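Local coordinates for nucleoporin NUP82 (Saccharomyces cerevisiae, PDB 3PBP), which serves as a structural component of the nuclear pore complex, represented here by its N-terminal beta-propeller domain, which contains the region that interacts with NUP116, at residues K251-Q254 and F255-L259; L218-K221 and D222-I226; F206-Y209 and P210-P213. The protein carries 1 engineered substitution. All blocks are in the same frame, centred on the assembly; numbering follows the deposited sequence.

Contact 1 (K251-Q254 and F255-L259)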
ATOM      1  N   LYS A 251       3.558  15.203  16.915  1.00 55.23           N
ATOM      2  CA  LYS A 251       4.390  15.342  15.732  1.00 56.03           C
ATOM      3  C   LYS A 251       3.530  15.721  14.541  1.00 56.23           C
ATOM      4  O   LYS A 251       3.908  16.564  13.726  1.00 56.30           O
ATOM      5  CB  LYS A 251       5.097  14.038  15.415  1.00 57.16           C
ATOM      6  CG  LYS A 251       6.374  13.832  16.151  1.00 60.00           C
ATOM      7  CD  LYS A 251       7.116  12.695  15.523  1.00 60.63           C
ATOM      8  CE  LYS A 251       8.584  12.996  15.498  1.00 63.86           C
ATOM      9  NZ  LYS A 251       9.244  12.295  14.365  1.00 68.08           N
ATOM     10  N   GLN A 252       2.370  15.079  14.437  1.00 56.25           N
ATOM     11  CA  GLN A 252       1.464  15.348  13.336  1.00 56.01           C
ATOM     12  C   GLN A 252       1.074  16.817  13.340  1.00 55.46           C
ATOM     13  O   GLN A 252       1.147  17.495  12.321  1.00 55.41           O
ATOM     14  CB  GLN A 252       0.200  14.486  13.428  1.00 55.39           C
ATOM     15  CG  GLN A 252      -0.723  14.696  12.233  1.00 55.81           C
ATOM     16  CD  GLN A 252      -1.903  13.755  12.204  1.00 56.89           C
ATOM     17  OE1 GLN A 252      -1.793  12.577  12.556  1.00 59.60           O
ATOM     18  NE2 GLN A 252      -3.038  14.260  11.757  1.00 56.68           N
ATOM     19  N   LEU A 253       0.669  17.314  14.497  1.00 55.03           N
ATOM     20  CA  LEU A 253       0.274  18.702  14.588  1.00 56.04           C
ATOM     21  C   LEU A 253       1.417  19.656  14.273  1.00 56.46           C
ATOM     22  O   LEU A 253       1.197  20.706  13.682  1.00 55.71           O
ATOM     23  CB  LEU A 253      -0.282  19.009  15.973  1.00 55.06           C
ATOM     24  CG  LEU A 253      -0.799  20.440  16.134  1.00 54.22           C
ATOM     25  CD1 LEU A 253      -1.897  20.747  15.110  1.00 51.50           C
ATOM     26  CD2 LEU A 253      -1.324  20.590  17.551  1.00 54.67           C
ATOM     27  N   GLN A 254       2.637  19.297  14.667  1.00 57.79           N
ATOM     28  CA  GLN A 254       3.787  20.153  14.393  1.00 58.31           C
ATOM     29  C   GLN A 254       4.037  20.170  12.901  1.00 58.33           C
ATOM     30  O   GLN A 254       4.270  21.226  12.314  1.00 60.90           O
ATOM     31  CB  GLN A 254       5.039  19.645  15.102  1.00 58.30           C
ATOM     32  CG  GLN A 254       4.922  19.624  16.600  1.00 62.43           C
ATOM     33  CD  GLN A 254       6.104  18.940  17.281  1.00 64.69           C
ATOM     34  OE1 GLN A 254       6.802  18.114  16.674  1.00 65.34           O
ATOM     35  NE2 GLN A 254       6.320  19.266  18.559  1.00 64.73           N
ATOM     36  N   PHE A 255       3.978  18.996  12.287  1.00 56.65           N
ATOM     37  CA  PHE A 255       4.207  18.868  10.857  1.00 55.70           C
ATOM     38  C   PHE A 255       3.153  19.610  10.034  1.00 56.43           C
ATOM     39  O   PHE A 255       3.487  20.428   9.171  1.00 57.05           O
ATOM     40  CB  PHE A 255       4.227  17.382  10.473  1.00 54.90           C
ATOM     41  CG  PHE A 255       4.269  17.137   8.994  1.00 54.88           C
ATOM     42  CD1 PHE A 255       5.376  17.506   8.242  1.00 54.52           C
ATOM     43  CD2 PHE A 255       3.193  16.549   8.347  1.00 55.35           C
ATOM     44  CE1 PHE A 255       5.411  17.295   6.861  1.00 54.48           C
ATOM     45  CE2 PHE A 255       3.219  16.334   6.958  1.00 55.01           C
ATOM     46  CZ  PHE A 255       4.332  16.707   6.220  1.00 54.82           C
ATOM     47  N   VAL A 256       1.879  19.342  10.304  1.00 57.11           N
ATOM     48  CA  VAL A 256       0.809  19.979   9.544  1.00 58.18           C
ATOM     49  C   VAL A 256       0.831  21.486   9.713  1.00 58.85           C
ATOM     50  O   VAL A 256       0.406  22.220   8.825  1.00 58.85           O
ATOM     51  CB  VAL A 256      -0.584  19.427   9.940  1.00 56.92           C
ATOM     52  CG1 VAL A 256      -1.654  20.138   9.158  1.00 56.47           C
ATOM     53  CG2 VAL A 256      -0.660  17.937   9.640  1.00 56.89           C
ATOM     54  N   SER A 257       1.333  21.945  10.855  1.00 60.87           N
ATOM     55  CA  SER A 257       1.435  23.380  11.126  1.00 62.92           C
ATOM     56  C   SER A 257       2.547  23.980  10.281  1.00 64.57           C
ATOM     57  O   SER A 257       2.426  25.101   9.778  1.00 64.75           O
ATOM     58  CB  SER A 257       1.745  23.640  12.597  1.00 61.41           C
ATOM     59  OG  SER A 257       0.654  23.264  13.409  1.00 64.00           O
ATOM     60  N   LYS A 258       3.631  23.226  10.123  1.00 65.27           N
ATOM     61  CA  LYS A 258       4.754  23.685   9.338  1.00 67.05           C
ATOM     62  C   LYS A 258       4.331  23.722   7.877  1.00 67.33           C
ATOM     63  O   LYS A 258       4.766  24.586   7.119  1.00 68.29           O
ATOM     64  CB  LYS A 258       5.947  22.754   9.533  1.00 68.79           C
ATOM     65  CG  LYS A 258       7.272  23.415   9.250  1.00 72.89           C
ATOM     66  CD  LYS A 258       8.427  22.452   9.444  1.00 77.61           C
ATOM     67  CE  LYS A 258       9.776  23.157   9.241  1.00 81.26           C
ATOM     68  NZ  LYS A 258      10.956  22.227   9.315  1.00 83.68           N
ATOM     69  N   LEU A 259       3.483  22.782   7.471  1.00 67.44           N
ATOM     70  CA  LEU A 259       3.013  22.777   6.087  1.00 67.74           C
ATOM     71  C   LEU A 259       2.233  24.065   5.865  1.00 68.57           C
ATOM     72  O   LEU A 259       2.465  24.790   4.898  1.00 68.89           O
ATOM     73  CB  LEU A 259       2.097  21.581   5.818  1.00 66.18           C
ATOM     74  CG  LEU A 259       2.719  20.188   5.781  1.00 65.43           C
ATOM     75  CD1 LEU A 259       1.641  19.175   5.455  1.00 65.30           C
ATOM     76  CD2 LEU A 259       3.816  20.135   4.744  1.00 64.65           C
TER

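Contact 2 (L218-K221 and D222-I226)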
ATOM      1  N   LEU A 218      -1.763  20.592  -2.719  1.00 50.41           N
ATOM      2  CA  LEU A 218      -2.738  20.724  -1.650  1.00 51.68           C
ATOM      3  C   LEU A 218      -3.514  22.034  -1.792  1.00 50.91           C
ATOM      4  O   LEU A 218      -2.922  23.105  -1.745  1.00 50.50           O
ATOM      5  CB  LEU A 218      -1.990  20.686  -0.314  1.00 52.25           C
ATOM      6  CG  LEU A 218      -2.734  20.401   0.990  1.00 52.52           C
ATOM      7  CD1 LEU A 218      -3.343  19.026   0.934  1.00 54.30           C
ATOM      8  CD2 LEU A 218      -1.775  20.481   2.143  1.00 50.50           C
ATOM      9  N   ASN A 219      -4.831  21.961  -1.990  1.00 50.89           N
ATOM     10  CA  ASN A 219      -5.599  23.191  -2.112  1.00 49.04           C
ATOM     11  C   ASN A 219      -5.944  23.702  -0.727  1.00 50.45           C
ATOM     12  O   ASN A 219      -5.738  23.011   0.273  1.00 50.53           O
ATOM     13  CB  ASN A 219      -6.868  23.008  -2.967  1.00 48.45           C
ATOM     14  CG  ASN A 219      -7.858  21.989  -2.397  1.00 46.43           C
ATOM     15  OD1 ASN A 219      -7.923  21.763  -1.194  1.00 46.52           O
ATOM     16  ND2 ASN A 219      -8.661  21.400  -3.273  1.00 43.20           N
ATOM     17  N   GLU A 220      -6.467  24.914  -0.661  1.00 52.93           N
ATOM     18  CA  GLU A 220      -6.785  25.512   0.624  1.00 56.11           C
ATOM     19  C   GLU A 220      -7.792  24.734   1.469  1.00 55.76           C
ATOM     20  O   GLU A 220      -7.629  24.641   2.681  1.00 53.91           O
ATOM     21  CB  GLU A 220      -7.275  26.943   0.429  1.00 58.11           C
ATOM     22  CG  GLU A 220      -7.092  27.773   1.675  1.00 63.59           C
ATOM     23  CD  GLU A 220      -7.788  29.104   1.590  1.00 66.99           C
ATOM     24  OE1 GLU A 220      -9.039  29.116   1.466  1.00 68.18           O
ATOM     25  OE2 GLU A 220      -7.078  30.134   1.648  1.00 69.70           O
ATOM     26  N   LYS A 221      -8.824  24.194   0.826  1.00 55.86           N
ATOM     27  CA  LYS A 221      -9.864  23.418   1.496  1.00 55.26           C
ATOM     28  C   LYS A 221      -9.244  22.211   2.171  1.00 55.48           C
ATOM     29  O   LYS A 221      -9.485  21.966   3.353  1.00 55.81           O
ATOM     30  CB  LYS A 221     -10.897  22.952   0.469  1.00 58.43           C
ATOM     31  CG  LYS A 221     -12.023  22.102   0.996  1.00 58.54           C
ATOM     32  CD  LYS A 221     -12.915  21.671  -0.150  1.00 62.28           C
ATOM     33  CE  LYS A 221     -13.988  20.685   0.314  1.00 66.73           C
ATOM     34  NZ  LYS A 221     -14.741  20.021  -0.813  1.00 67.80           N
ATOM     35  N   ASP A 222      -8.444  21.462   1.414  1.00 55.27           N
ATOM     36  CA  ASP A 222      -7.781  20.273   1.939  1.00 56.16           C
ATOM     37  C   ASP A 222      -6.712  20.590   2.980  1.00 55.68           C
ATOM     38  O   ASP A 222      -6.529  19.825   3.924  1.00 55.70           O
ATOM     39  CB  ASP A 222      -7.157  19.449   0.809  1.00 57.95           C
ATOM     40  CG  ASP A 222      -8.196  18.767  -0.056  1.00 60.36           C
ATOM     41  OD1 ASP A 222      -9.289  18.438   0.465  1.00 60.96           O
ATOM     42  OD2 ASP A 222      -7.908  18.547  -1.256  1.00 63.48           O
ATOM     43  N   LEU A 223      -6.000  21.702   2.807  1.00 54.88           N
ATOM     44  CA  LEU A 223      -4.977  22.072   3.777  1.00 54.91           C
ATOM     45  C   LEU A 223      -5.627  22.319   5.151  1.00 55.47           C
ATOM     46  O   LEU A 223      -5.098  21.908   6.190  1.00 54.37           O
ATOM     47  CB  LEU A 223      -4.224  23.326   3.318  1.00 53.73           C
ATOM     48  CG  LEU A 223      -3.407  24.038   4.404  1.00 52.07           C
ATOM     49  CD1 LEU A 223      -2.435  23.065   5.031  1.00 53.30           C
ATOM     50  CD2 LEU A 223      -2.666  25.212   3.808  1.00 52.52           C
ATOM     51  N   ASN A 224      -6.780  22.979   5.156  1.00 55.09           N
ATOM     52  CA  ASN A 224      -7.448  23.250   6.409  1.00 55.66           C
ATOM     53  C   ASN A 224      -8.117  22.016   6.975  1.00 54.81           C
ATOM     54  O   ASN A 224      -8.283  21.902   8.184  1.00 53.98           O
ATOM     55  CB  ASN A 224      -8.459  24.390   6.256  1.00 58.55           C
ATOM     56  CG  ASN A 224      -7.781  25.751   6.203  1.00 62.35           C
ATOM     57  OD1 ASN A 224      -6.996  26.095   7.087  1.00 65.25           O
ATOM     58  ND2 ASN A 224      -8.071  26.527   5.164  1.00 65.16           N
ATOM     59  N   LEU A 225      -8.493  21.080   6.118  1.00 53.35           N
ATOM     60  CA  LEU A 225      -9.121  19.879   6.626  1.00 51.36           C
ATOM     61  C   LEU A 225      -8.119  19.085   7.474  1.00 51.92           C
ATOM     62  O   LEU A 225      -8.442  18.686   8.594  1.00 52.46           O
ATOM     63  CB  LEU A 225      -9.670  19.006   5.490  1.00 48.30           C
ATOM     64  CG  LEU A 225     -10.261  17.691   6.014  1.00 45.93           C
ATOM     65  CD1 LEU A 225     -11.428  17.999   6.933  1.00 44.76           C
ATOM     66  CD2 LEU A 225     -10.694  16.813   4.867  1.00 46.20           C
ATOM     67  N   ILE A 226      -6.903  18.857   6.985  1.00 51.60           N
ATOM     68  CA  ILE A 226      -5.982  18.082   7.813  1.00 53.26           C
ATOM     69  C   ILE A 226      -5.432  18.860   8.999  1.00 53.86           C
ATOM     70  O   ILE A 226      -4.919  18.275   9.958  1.00 53.58           O
ATOM     71  CB  ILE A 226      -4.793  17.469   7.032  1.00 52.77           C
ATOM     72  CG1 ILE A 226      -4.085  16.477   7.966  1.00 52.57           C
ATOM     73  CG2 ILE A 226      -3.843  18.555   6.552  1.00 49.49           C
ATOM     74  CD1 ILE A 226      -3.250  15.431   7.294  1.00 57.63           C
TER

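Contact 3 (F206-Y209 and P210-P213)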
ATOM      1  N   PHE A 206      -2.310  -2.726   5.201  1.00 50.41           N
ATOM      2  CA  PHE A 206      -1.359  -1.928   5.946  1.00 49.66           C
ATOM      3  C   PHE A 206      -1.459  -0.544   5.342  1.00 50.35           C
ATOM      4  O   PHE A 206      -2.147  -0.349   4.326  1.00 49.69           O
ATOM      5  CB  PHE A 206       0.062  -2.484   5.806  1.00 48.40           C
ATOM      6  CG  PHE A 206       0.259  -3.815   6.486  1.00 46.07           C
ATOM      7  CD1 PHE A 206      -0.286  -4.984   5.945  1.00 45.56           C
ATOM      8  CD2 PHE A 206       0.934  -3.893   7.693  1.00 44.78           C
ATOM      9  CE1 PHE A 206      -0.162  -6.210   6.606  1.00 43.38           C
ATOM     10  CE2 PHE A 206       1.062  -5.116   8.360  1.00 44.18           C
ATOM     11  CZ  PHE A 206       0.510  -6.273   7.815  1.00 42.97           C
ATOM     12  N   ALA A 207      -0.797   0.428   5.956  1.00 49.95           N
ATOM     13  CA  ALA A 207      -0.874   1.767   5.416  1.00 49.65           C
ATOM     14  C   ALA A 207       0.285   2.650   5.799  1.00 49.39           C
ATOM     15  O   ALA A 207       0.823   2.553   6.895  1.00 51.38           O
ATOM     16  CB  ALA A 207      -2.176   2.416   5.840  1.00 49.40           C
ATOM     17  N   PHE A 208       0.671   3.500   4.857  1.00 48.48           N
ATOM     18  CA  PHE A 208       1.735   4.472   5.043  1.00 46.68           C
ATOM     19  C   PHE A 208       1.031   5.828   5.205  1.00 46.67           C
ATOM     20  O   PHE A 208       0.359   6.308   4.291  1.00 45.97           O
ATOM     21  CB  PHE A 208       2.630   4.504   3.811  1.00 45.46           C
ATOM     22  CG  PHE A 208       3.528   3.331   3.687  1.00 43.31           C
ATOM     23  CD1 PHE A 208       4.718   3.271   4.412  1.00 44.31           C
ATOM     24  CD2 PHE A 208       3.205   2.287   2.831  1.00 42.99           C
ATOM     25  CE1 PHE A 208       5.579   2.180   4.280  1.00 44.44           C
ATOM     26  CE2 PHE A 208       4.050   1.190   2.686  1.00 41.68           C
ATOM     27  CZ  PHE A 208       5.246   1.136   3.414  1.00 43.71           C
ATOM     28  N   TYR A 209       1.162   6.425   6.380  1.00 47.61           N
ATOM     29  CA  TYR A 209       0.544   7.714   6.647  1.00 48.29           C
ATOM     30  C   TYR A 209       1.543   8.525   7.460  1.00 48.98           C
ATOM     31  O   TYR A 209       1.810   8.201   8.617  1.00 50.96           O
ATOM     32  CB  TYR A 209      -0.759   7.530   7.435  1.00 47.27           C
ATOM     33  CG  TYR A 209      -1.522   8.824   7.648  1.00 48.11           C
ATOM     34  CD1 TYR A 209      -1.703   9.720   6.596  1.00 48.72           C
ATOM     35  CD2 TYR A 209      -2.060   9.158   8.899  1.00 47.60           C
ATOM     36  CE1 TYR A 209      -2.397  10.918   6.777  1.00 47.86           C
ATOM     37  CE2 TYR A 209      -2.759  10.353   9.089  1.00 46.31           C
ATOM     38  CZ  TYR A 209      -2.924  11.230   8.023  1.00 47.34           C
ATOM     39  OH  TYR A 209      -3.618  12.417   8.186  1.00 47.25           O
ATOM     40  N   PRO A 210       2.103   9.601   6.874  1.00 48.38           N
ATOM     41  CA  PRO A 210       1.863  10.117   5.523  1.00 47.90           C
ATOM     42  C   PRO A 210       2.753   9.482   4.444  1.00 48.16           C
ATOM     43  O   PRO A 210       3.840   9.003   4.735  1.00 48.69           O
ATOM     44  CB  PRO A 210       2.193  11.582   5.693  1.00 47.21           C
ATOM     45  CG  PRO A 210       3.492  11.468   6.503  1.00 45.98           C
ATOM     46  CD  PRO A 210       3.141  10.412   7.552  1.00 47.02           C
ATOM     47  N   PHE A 211       2.290   9.486   3.197  1.00 48.20           N
ATOM     48  CA  PHE A 211       3.090   8.962   2.086  1.00 48.73           C
ATOM     49  C   PHE A 211       3.163  10.155   1.140  1.00 49.80           C
ATOM     50  O   PHE A 211       2.381  10.272   0.199  1.00 50.87           O
ATOM     51  CB  PHE A 211       2.392   7.800   1.395  1.00 45.15           C
ATOM     52  CG  PHE A 211       3.283   7.038   0.465  1.00 42.29           C
ATOM     53  CD1 PHE A 211       4.088   6.011   0.944  1.00 41.38           C
ATOM     54  CD2 PHE A 211       3.302   7.327  -0.888  1.00 40.18           C
ATOM     55  CE1 PHE A 211       4.891   5.286   0.084  1.00 39.75           C
ATOM     56  CE2 PHE A 211       4.102   6.608  -1.753  1.00 38.16           C
ATOM     57  CZ  PHE A 211       4.897   5.585  -1.267  1.00 39.41           C
ATOM     58  N   LEU A 212       4.120  11.033   1.394  1.00 50.20           N
ATOM     59  CA  LEU A 212       4.242  12.270   0.638  1.00 49.98           C
ATOM     60  C   LEU A 212       5.276  12.351  -0.470  1.00 49.53           C
ATOM     61  O   LEU A 212       6.328  11.732  -0.408  1.00 49.09           O
ATOM     62  CB  LEU A 212       4.493  13.407   1.631  1.00 50.54           C
ATOM     63  CG  LEU A 212       3.622  13.325   2.895  1.00 49.83           C
ATOM     64  CD1 LEU A 212       4.269  14.087   4.031  1.00 49.84           C
ATOM     65  CD2 LEU A 212       2.245  13.858   2.598  1.00 50.05           C
ATOM     66  N   PRO A 213       4.971  13.131  -1.517  1.00 51.17           N
ATOM     67  CA  PRO A 213       5.880  13.320  -2.654  1.00 51.35           C
ATOM     68  C   PRO A 213       6.847  14.435  -2.214  1.00 52.11           C
ATOM     69  O   PRO A 213       6.783  14.863  -1.066  1.00 54.04           O
ATOM     70  CB  PRO A 213       4.929  13.742  -3.774  1.00 49.00           C
ATOM     71  CG  PRO A 213       3.940  14.565  -3.054  1.00 49.71           C
ATOM     72  CD  PRO A 213       3.667  13.771  -1.781  1.00 50.38           C
TER

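Contact 1 (K251-Q254 and F255-L259)
Ser257 binds Leu253 O twice, one turn back along the helix. Its hydroxyl OG donates to Leu253 O at 2.6 Å. Ser257 N reaches Leu253 O at 3.1 Å, and this backbone bond is bent, with an N-H...O angle of 139°. The two donors approach from opposite faces of the carbonyl plane. Ser257 OG sits beside its own backbone N (chi1 -67°), and this turns the hydroxyl back onto the carbonyl one turn earlier. The serine thus satisfies its own polar end inside the helix. The remaining bonds are the regular i to i+4 ladder. Val256 N meets Gln252 O at 2.8 Å in a nearly straight bond, 177° at the hydrogen. Phe255 N binds Lys251 O at 2.8 Å, and Lys258 N binds Gln254 O at 3.0 Å.

The packing between side chains is lighter. Gln252 and Val256 point the same way and lie alongside each other, with Gln252 CG 4.2 Å from Val256 CG2. Leu253 CD1 comes to 4.0 Å from Ser257 OG. The Phe255 ring carries Leu259 CG over one face, 3.9 Å above the plane and displaced toward the rim.

This is one continuous piece of helix 243-262. Leu253 and Val256 pack on helix 220-235, against Leu231, Tyr234, Leu227 and Ser230. The Gln252 amide bonds to Met335 N through OE1 and to Ser230 OG through NE2, which fixes its rotation. Phe255 turns to the loops, where it meets Leu212, Met335 and the ring of Tyr276, while Lys258 NZ bonds to Tyr276 OH.

Contact 2 (L218-K221 and D222-I226)
The Asn219 amide and the Asp222 carboxylate meet obliquely, their planes 28° apart. Asn219 OD1 lies 3.2 Å from Asp222 OD2, and as two acceptors they do not bond. The amide oxygen is used instead by the backbone: Asp222 N donates to Asn219 OD1 at 2.7 Å, nearly straight at 166°. Asn219 is therefore the N-cap of helix 220-235. Its CG stands between the backbone N and the carbonyl carbon (chi1 61°), which swings OD1 over the first turn. The helical ladder follows, with Leu223 N on Asn219 O at 2.9 Å and Asn224 N on Glu220 O at 3.1 Å.

Leu218 closes the buried side. Its CD1 touches Asp222 CB at 3.8 Å, and its CD2 meets Leu223 CD1 at 3.9 Å, the two leucines crossing at about a right angle. Beyond the segments, Asp222 OD2 forms a long, weak ion pair with Lys135. With an alanine in place of Asp222, Lys135 would probably lose this weak partner and the helix start a negative charge.

The cap satisfies a backbone N-H that has no helical carbonyl to bind, and the nearby carboxylate probably suits the positive end of the helix dipole.

Contact 3 (F206-Y209 and P210-P213)
Phe208 and Phe211 touch most closely through Phe208 CB and Phe211 CD1, 3.6 Å apart. Phe211 CD1 also comes to 3.9 Å from Phe208 CG. The rings diverge from this point. Their centroids are 5.7 Å apart and their planes are inclined at 57°, an oblique pairing. Phe208 CG lies beside its backbone N (chi1 -74°), whereas Phe211 CG is anti to its own (chi1 -167°). Both rings thereby come to the same side of the chain.

Tyr209 and Pro210 between them make the looser part. The peptide bond joining them is cis, and Tyr209 CA and Pro210 CA are only 3.0 Å apart. Tyr209 CD1 reaches Pro210 CA at 3.7 Å, but Pro210 CB is farther off, at 4.4 Å. Here there is no solvent side, as all four residues are buried. Ile151 packs against both phenylalanines, and Met335 against Tyr209 and Pro210.

The backbone angles and the cis proline fit a type VIb turn. Neither segment donates a hydrogen bond to the other, and the side chains that meet across the turn, Phe208 and Phe211, do so through carbon alone. The cis peptide thus turns the chain as it leaves strand 204-208, and apolar packing holds the bend.

How the contacts relate
The three contacts follow one another in the chain and gather on one region of the propeller. Contact 3 is the turn at the end of strand 204-208, and contacts 2 and 1 lie on the successive helices 220-235 and 243-262. Contacts 1 and 2 have centres about 13 Å apart and meet where Val256 CG1 packs on Ile226 CG2 at 3.8 Å. Contact 3 is centred about 15 Å from contact 1. Leu212 touches the Phe255 ring there, and Tyr209 OH lies 4.1 Å from Gln252 NE2. Contacts 2 and 3, about 17 Å apart between centres, join through Ile226 and Tyr209. Tyr209 thus reaches both helices. All three fall within the NUP116-interacting region.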